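Local atomic coordinates of origin of replication complex subunit 1B (Arabidopsis thaliana, PDB entry 5HH7), a protein that belongs to the origin recognition complex that binds replication origins and, through its BAH-PHD cassette, reads the histone H3 tail. Residues Glu51-Ile65 / Asp69-Pro81. Sequence-based numbering, arbitrary orientation.
Sequences EDCQICFKSDTNIMI and DCLGGFHLKCLKP. With ZN (zinc ion), chain C.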
loop_
_atom_site.group_PDB
_atom_site.type_symbol
_atom_site.label_atom_id
_atom_site.label_comp_id
_atom_site.label_asym_id
_atom_site.label_seq_id
_atom_site.Cartn_x
_atom_site.Cartn_y
_atom_site.Cartn_z
ATOM N N GLU A 51 -11.810 9.241 -2.171
ATOM C CA GLU A 51 -11.061 10.489 -2.255
ATOM C C GLU A 51 -11.809 11.536 -3.074
ATOM O O GLU A 51 -12.615 11.199 -3.941
ATOM C CB GLU A 51 -9.682 10.241 -2.869
ATOM C CG GLU A 51 -8.799 9.324 -2.043
ATOM C CD GLU A 51 -7.507 8.965 -2.751
ATOM O OE1 GLU A 51 -6.632 9.848 -2.881
ATOM O OE2 GLU A 51 -7.371 7.799 -3.180
ATOM N N ASP A 52 -11.535 12.806 -2.791
ATOM C CA ASP A 52 -12.141 13.912 -3.520
ATOM C C ASP A 52 -11.457 14.102 -4.863
ATOM O O ASP A 52 -10.279 13.786 -5.013
ATOM C CB ASP A 52 -12.010 15.211 -2.721
ATOM C CG ASP A 52 -12.823 15.200 -1.446
ATOM O OD1 ASP A 52 -12.329 15.715 -0.420
ATOM O OD2 ASP A 52 -13.959 14.684 -1.471
ATOM N N CYS A 53 -12.189 14.624 -5.841
ATOM C CA CYS A 53 -11.547 15.075 -7.064
ATOM C C CYS A 53 -10.780 16.350 -6.761
ATOM O O CYS A 53 -11.269 17.225 -6.045
ATOM C CB CYS A 53 -12.553 15.349 -8.173
ATOM S SG CYS A 53 -11.796 16.279 -9.524
ATOM N N GLN A 54 -9.582 16.460 -7.320
ATOM C CA GLN A 54 -8.717 17.595 -7.037
ATOM C C GLN A 54 -9.088 18.831 -7.850
ATOM O O GLN A 54 -8.478 19.887 -7.695
ATOM C CB GLN A 54 -7.255 17.215 -7.270
ATOM C CG GLN A 54 -6.751 16.163 -6.303
ATOM C CD GLN A 54 -6.926 16.586 -4.859
ATOM O OE1 GLN A 54 -6.320 17.558 -4.409
ATOM N NE2 GLN A 54 -7.768 15.866 -4.127
ATOM N N ILE A 55 -10.096 18.699 -8.707
ATOM C CA ILE A 55 -10.551 19.813 -9.532
ATOM C C ILE A 55 -11.888 20.386 -9.057
ATOM O O ILE A 55 -12.032 21.601 -8.919
ATOM C CB ILE A 55 -10.663 19.406 -11.018
ATOM C CG1 ILE A 55 -9.276 19.135 -11.606
ATOM C CG2 ILE A 55 -11.362 20.491 -11.820
ATOM C CD1 ILE A 55 -9.299 18.632 -13.031
ATOM N N CYS A 56 -12.860 19.513 -8.803
ATOM C CA CYS A 56 -14.217 19.953 -8.472
ATOM C C CYS A 56 -14.544 19.794 -6.989
ATOM O O CYS A 56 -15.348 20.555 -6.443
ATOM C CB CYS A 56 -15.251 19.183 -9.298
ATOM S SG CYS A 56 -15.877 17.692 -8.487
ATOM N N PHE A 57 -13.938 18.792 -6.355
ATOM C CA PHE A 57 -14.168 18.491 -4.940
ATOM C C PHE A 57 -15.631 18.187 -4.622
ATOM O O PHE A 57 -16.083 18.378 -3.494
ATOM C CB PHE A 57 -13.653 19.623 -4.046
ATOM C CG PHE A 57 -12.168 19.811 -4.106
ATOM C CD1 PHE A 57 -11.337 19.108 -3.251
ATOM C CD2 PHE A 57 -11.602 20.685 -5.018
ATOM C CE1 PHE A 57 -9.969 19.274 -3.301
ATOM C CE2 PHE A 57 -10.233 20.858 -5.073
ATOM C CZ PHE A 57 -9.415 20.150 -4.213
ATOM N N LYS A 58 -16.366 17.718 -5.625
ATOM C CA LYS A 58 -17.758 17.331 -5.431
ATOM C C LYS A 58 -17.937 15.843 -5.711
ATOM O O LYS A 58 -17.372 15.312 -6.669
ATOM C CB LYS A 58 -18.681 18.171 -6.319
ATOM C CG LYS A 58 -18.662 19.659 -5.986
ATOM C CD LYS A 58 -19.752 20.432 -6.722
ATOM C CE LYS A 58 -19.364 20.759 -8.159
ATOM N NZ LYS A 58 -20.437 21.537 -8.849
ATOM N N SER A 59 -18.708 15.169 -4.860
ATOM C CA SER A 59 -19.023 13.756 -5.058
ATOM C C SER A 59 -19.717 13.542 -6.401
ATOM O O SER A 59 -20.448 14.417 -6.870
ATOM C CB SER A 59 -19.914 13.245 -3.924
ATOM O OG SER A 59 -20.374 11.934 -4.190
ATOM N N ASP A 60 -19.478 12.387 -7.019
ATOM C CA ASP A 60 -20.030 12.104 -8.342
ATOM C C ASP A 60 -19.945 10.629 -8.723
ATOM O O ASP A 60 -19.087 9.892 -8.232
ATOM C CB ASP A 60 -19.313 12.942 -9.405
ATOM C CG ASP A 60 -20.073 13.003 -10.716
ATOM O OD1 ASP A 60 -20.555 11.955 -11.194
ATOM O OD2 ASP A 60 -20.195 14.110 -11.275
ATOM N N THR A 61 -20.841 10.220 -9.618
ATOM C CA THR A 61 -20.835 8.877 -10.182
ATOM C C THR A 61 -19.825 8.749 -11.320
ATOM O O THR A 61 -19.468 7.638 -11.713
ATOM C CB THR A 61 -22.223 8.498 -10.721
ATOM O OG1 THR A 61 -22.784 9.615 -11.424
ATOM C CG2 THR A 61 -23.153 8.114 -9.582
ATOM N N ASN A 62 -19.377 9.881 -11.856
ATOM C CA ASN A 62 -18.404 9.866 -12.943
ATOM C C ASN A 62 -17.100 9.223 -12.495
ATOM O O ASN A 62 -16.627 9.476 -11.387
ATOM C CB ASN A 62 -18.144 11.276 -13.478
ATOM C CG ASN A 62 -17.191 11.283 -14.664
ATOM O OD1 ASN A 62 -16.046 11.722 -14.555
ATOM N ND2 ASN A 62 -17.662 10.785 -15.803
ATOM N N ILE A 63 -16.535 8.386 -13.359
ATOM C CA ILE A 63 -15.306 7.661 -13.052
ATOM C C ILE A 63 -14.169 8.606 -12.680
ATOM O O ILE A 63 -13.963 9.635 -13.324
ATOM C CB ILE A 63 -14.878 6.755 -14.231
ATOM C CG1 ILE A 63 -15.947 5.695 -14.495
ATOM C CG2 ILE A 63 -13.539 6.086 -13.948
ATOM C CD1 ILE A 63 -16.298 4.870 -13.273
ATOM N N MET A 64 -13.447 8.252 -11.623
ATOM C CA MET A 64 -12.319 9.039 -11.161
ATOM C C MET A 64 -11.031 8.264 -11.386
ATOM O O MET A 64 -10.937 7.086 -11.033
ATOM C CB MET A 64 -12.481 9.366 -9.677
ATOM C CG MET A 64 -11.388 10.254 -9.106
ATOM S SD MET A 64 -11.665 10.648 -7.365
ATOM C CE MET A 64 -13.249 11.479 -7.449
ATOM N N ILE A 65 -10.040 8.916 -11.984
ATOM C CA ILE A 65 -8.750 8.268 -12.190
ATOM C C ILE A 65 -7.667 8.858 -11.297
ATOM O O ILE A 65 -7.858 9.894 -10.660
ATOM C CB ILE A 65 -8.297 8.316 -13.662
ATOM C CG1 ILE A 65 -8.131 9.763 -14.129
ATOM C CG2 ILE A 65 -9.286 7.568 -14.545
ATOM C CD1 ILE A 65 -7.554 9.886 -15.523
ATOM N N ASP A 69 1.770 10.445 -10.833
ATOM C CA ASP A 69 2.773 11.187 -10.071
ATOM C C ASP A 69 2.316 11.590 -8.671
ATOM O O ASP A 69 2.895 11.150 -7.675
ATOM C CB ASP A 69 3.256 12.415 -10.853
ATOM C CG ASP A 69 4.218 12.053 -11.966
ATOM O OD1 ASP A 69 4.645 10.881 -12.012
ATOM O OD2 ASP A 69 4.554 12.936 -12.785
ATOM N N CYS A 70 1.279 12.422 -8.600
ATOM C CA CYS A 70 0.813 12.948 -7.321
ATOM C C CYS A 70 -0.198 12.026 -6.644
ATOM O O CYS A 70 -0.542 12.231 -5.480
ATOM C CB CYS A 70 0.201 14.341 -7.506
ATOM S SG CYS A 70 -1.527 14.330 -8.048
ATOM N N LEU A 71 -0.676 11.025 -7.379
ATOM C CA LEU A 71 -1.684 10.084 -6.880
ATOM C C LEU A 71 -3.014 10.738 -6.495
ATOM O O LEU A 71 -3.823 10.142 -5.788
ATOM C CB LEU A 71 -1.134 9.247 -5.719
ATOM C CG LEU A 71 0.008 8.297 -6.079
ATOM C CD1 LEU A 71 0.424 7.469 -4.870
ATOM C CD2 LEU A 71 -0.404 7.396 -7.232
ATOM N N GLY A 72 -3.239 11.956 -6.973
ATOM C CA GLY A 72 -4.499 12.635 -6.736
ATOM C C GLY A 72 -5.609 12.049 -7.587
ATOM O O GLY A 72 -5.351 11.385 -8.594
ATOM N N GLY A 73 -6.850 12.296 -7.182
ATOM C CA GLY A 73 -8.005 11.806 -7.912
ATOM C C GLY A 73 -8.598 12.866 -8.820
ATOM O O GLY A 73 -8.632 14.046 -8.468
ATOM N N PHE A 74 -9.055 12.445 -9.996
ATOM C CA PHE A 74 -9.625 13.359 -10.982
ATOM C C PHE A 74 -10.772 12.700 -11.739
ATOM O O PHE A 74 -10.604 11.625 -12.312
ATOM C CB PHE A 74 -8.556 13.808 -11.986
ATOM C CG PHE A 74 -7.374 14.494 -11.358
ATOM C CD1 PHE A 74 -7.339 15.874 -11.234
ATOM C CD2 PHE A 74 -6.292 13.759 -10.897
ATOM C CE1 PHE A 74 -6.253 16.505 -10.659
ATOM C CE2 PHE A 74 -5.207 14.384 -10.317
ATOM C CZ PHE A 74 -5.188 15.760 -10.195
ATOM N N HIS A 75 -11.939 13.340 -11.739
ATOM C CA HIS A 75 -13.048 12.887 -12.571
ATOM C C HIS A 75 -12.653 13.018 -14.039
ATOM O O HIS A 75 -12.041 14.012 -14.431
ATOM C CB HIS A 75 -14.310 13.716 -12.303
ATOM C CG HIS A 75 -14.997 13.386 -11.013
ATOM N ND1 HIS A 75 -15.550 14.350 -10.199
ATOM C CD2 HIS A 75 -15.236 12.200 -10.406
ATOM C CE1 HIS A 75 -16.085 13.774 -9.137
ATOM N NE2 HIS A 75 -15.912 12.469 -9.241
ATOM N N LEU A 76 -12.998 12.015 -14.843
ATOM C CA LEU A 76 -12.736 12.060 -16.279
ATOM C C LEU A 76 -13.408 13.268 -16.923
ATOM O O LEU A 76 -12.805 13.975 -17.732
ATOM C CB LEU A 76 -13.237 10.784 -16.960
ATOM C CG LEU A 76 -12.517 9.466 -16.672
ATOM C CD1 LEU A 76 -13.244 8.319 -17.356
ATOM C CD2 LEU A 76 -11.066 9.530 -17.127
ATOM N N LYS A 77 -14.661 13.499 -16.545
ATOM C CA LYS A 77 -15.479 14.556 -17.133
ATOM C C LYS A 77 -14.990 15.949 -16.759
ATOM O O LYS A 77 -15.477 16.945 -17.291
ATOM C CB LYS A 77 -16.923 14.414 -16.660
ATOM C CG LYS A 77 -17.095 14.746 -15.187
ATOM C CD LYS A 77 -18.549 14.975 -14.832
ATOM C CE LYS A 77 -18.677 15.636 -13.470
ATOM N NZ LYS A 77 -17.994 16.957 -13.420
ATOM N N CYS A 78 -14.041 16.020 -15.832
ATOM C CA CYS A 78 -13.596 17.305 -15.311
ATOM C C CYS A 78 -12.220 17.705 -15.825
ATOM O O CYS A 78 -11.750 18.816 -15.569
ATOM C CB CYS A 78 -13.634 17.296 -13.786
ATOM S SG CYS A 78 -15.302 17.068 -13.144
ATOM N N LEU A 79 -11.585 16.802 -16.562
ATOM C CA LEU A 79 -10.316 17.109 -17.207
ATOM C C LEU A 79 -10.541 18.127 -18.330
ATOM O O LEU A 79 -11.668 18.317 -18.789
ATOM C CB LEU A 79 -9.675 15.832 -17.754
ATOM C CG LEU A 79 -9.509 14.703 -16.731
ATOM C CD1 LEU A 79 -8.873 13.475 -17.355
ATOM C CD2 LEU A 79 -8.695 15.175 -15.545
ATOM N N LYS A 80 -9.469 18.790 -18.750
ATOM C CA LYS A 80 -9.540 19.731 -19.864
ATOM C C LYS A 80 -8.577 19.325 -20.982
ATOM O O LYS A 80 -7.364 19.500 -20.856
ATOM C CB LYS A 80 -9.262 21.166 -19.391
ATOM C CG LYS A 80 -8.080 21.314 -18.435
ATOM C CD LYS A 80 -7.624 22.768 -18.341
ATOM C CE LYS A 80 -8.544 23.610 -17.467
ATOM N NZ LYS A 80 -8.183 23.518 -16.024
ATOM N N PRO A 81 -9.114 18.771 -22.083
ATOM C CA PRO A 81 -10.538 18.513 -22.330
ATOM C C PRO A 81 -11.000 17.242 -21.621
ATOM O O PRO A 81 -10.163 16.400 -21.294
ATOM C CB PRO A 81 -10.584 18.318 -23.846
ATOM C CG PRO A 81 -9.266 17.718 -24.170
ATOM C CD PRO A 81 -8.278 18.357 -23.225
HETATM ZN ZN ZN C . -14.345 16.621 -10.579
HETATM O O HOH W 1 -7.621 13.210 -4.751
#
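His-75 turns one ring face to Cys-53, whose CB sits 4.1 Å from the ring centroid and 27° off the normal, a CH-pi contact. His-75 ND1 binds the zinc ion at 2.6 Å, and Cys-53, Cys-56 and Cys-78 complete this three-cysteine, one-histidine site of the PHD finger. At the ring's edge, in plane, the carbonyl O of Lys-58 lies 3.2 Å from His-75 CE1; Met-64 CE approaches His-75 NE2 obliquely at 3.4 Å. The metal bond fixes the ring's rotation, and these neighbours flank it. Asn-62, with CG anti to its backbone N (chi1 -177°), brings OD1 within 3.0 Å of Lys-77 N, in a nearly straight hydrogen bond (173° at hydrogen) that tethers the 3-10 turn 76-78. Ile-65 and Phe-74 form an antiparallel hydrogen-bonded pair, with Ile-65 N to Phe-74 O at 2.8 Å. Ile-55 CG1 meets the Phe-74 ring at its edge, in plane, 3.8 Å from CD1. Met-64 shares backbone hydrogen bonds with the bound H3 peptide, and Glu-51 salt-bridges one of its basic side chains. The hairpin 64-66/73-75 lies between the two zinc sites: Phe-74 touches Cys-93 of the second. Outside the strands, Ile-55 meets helix 94-98 and Leu-71 packs on helix 122-127.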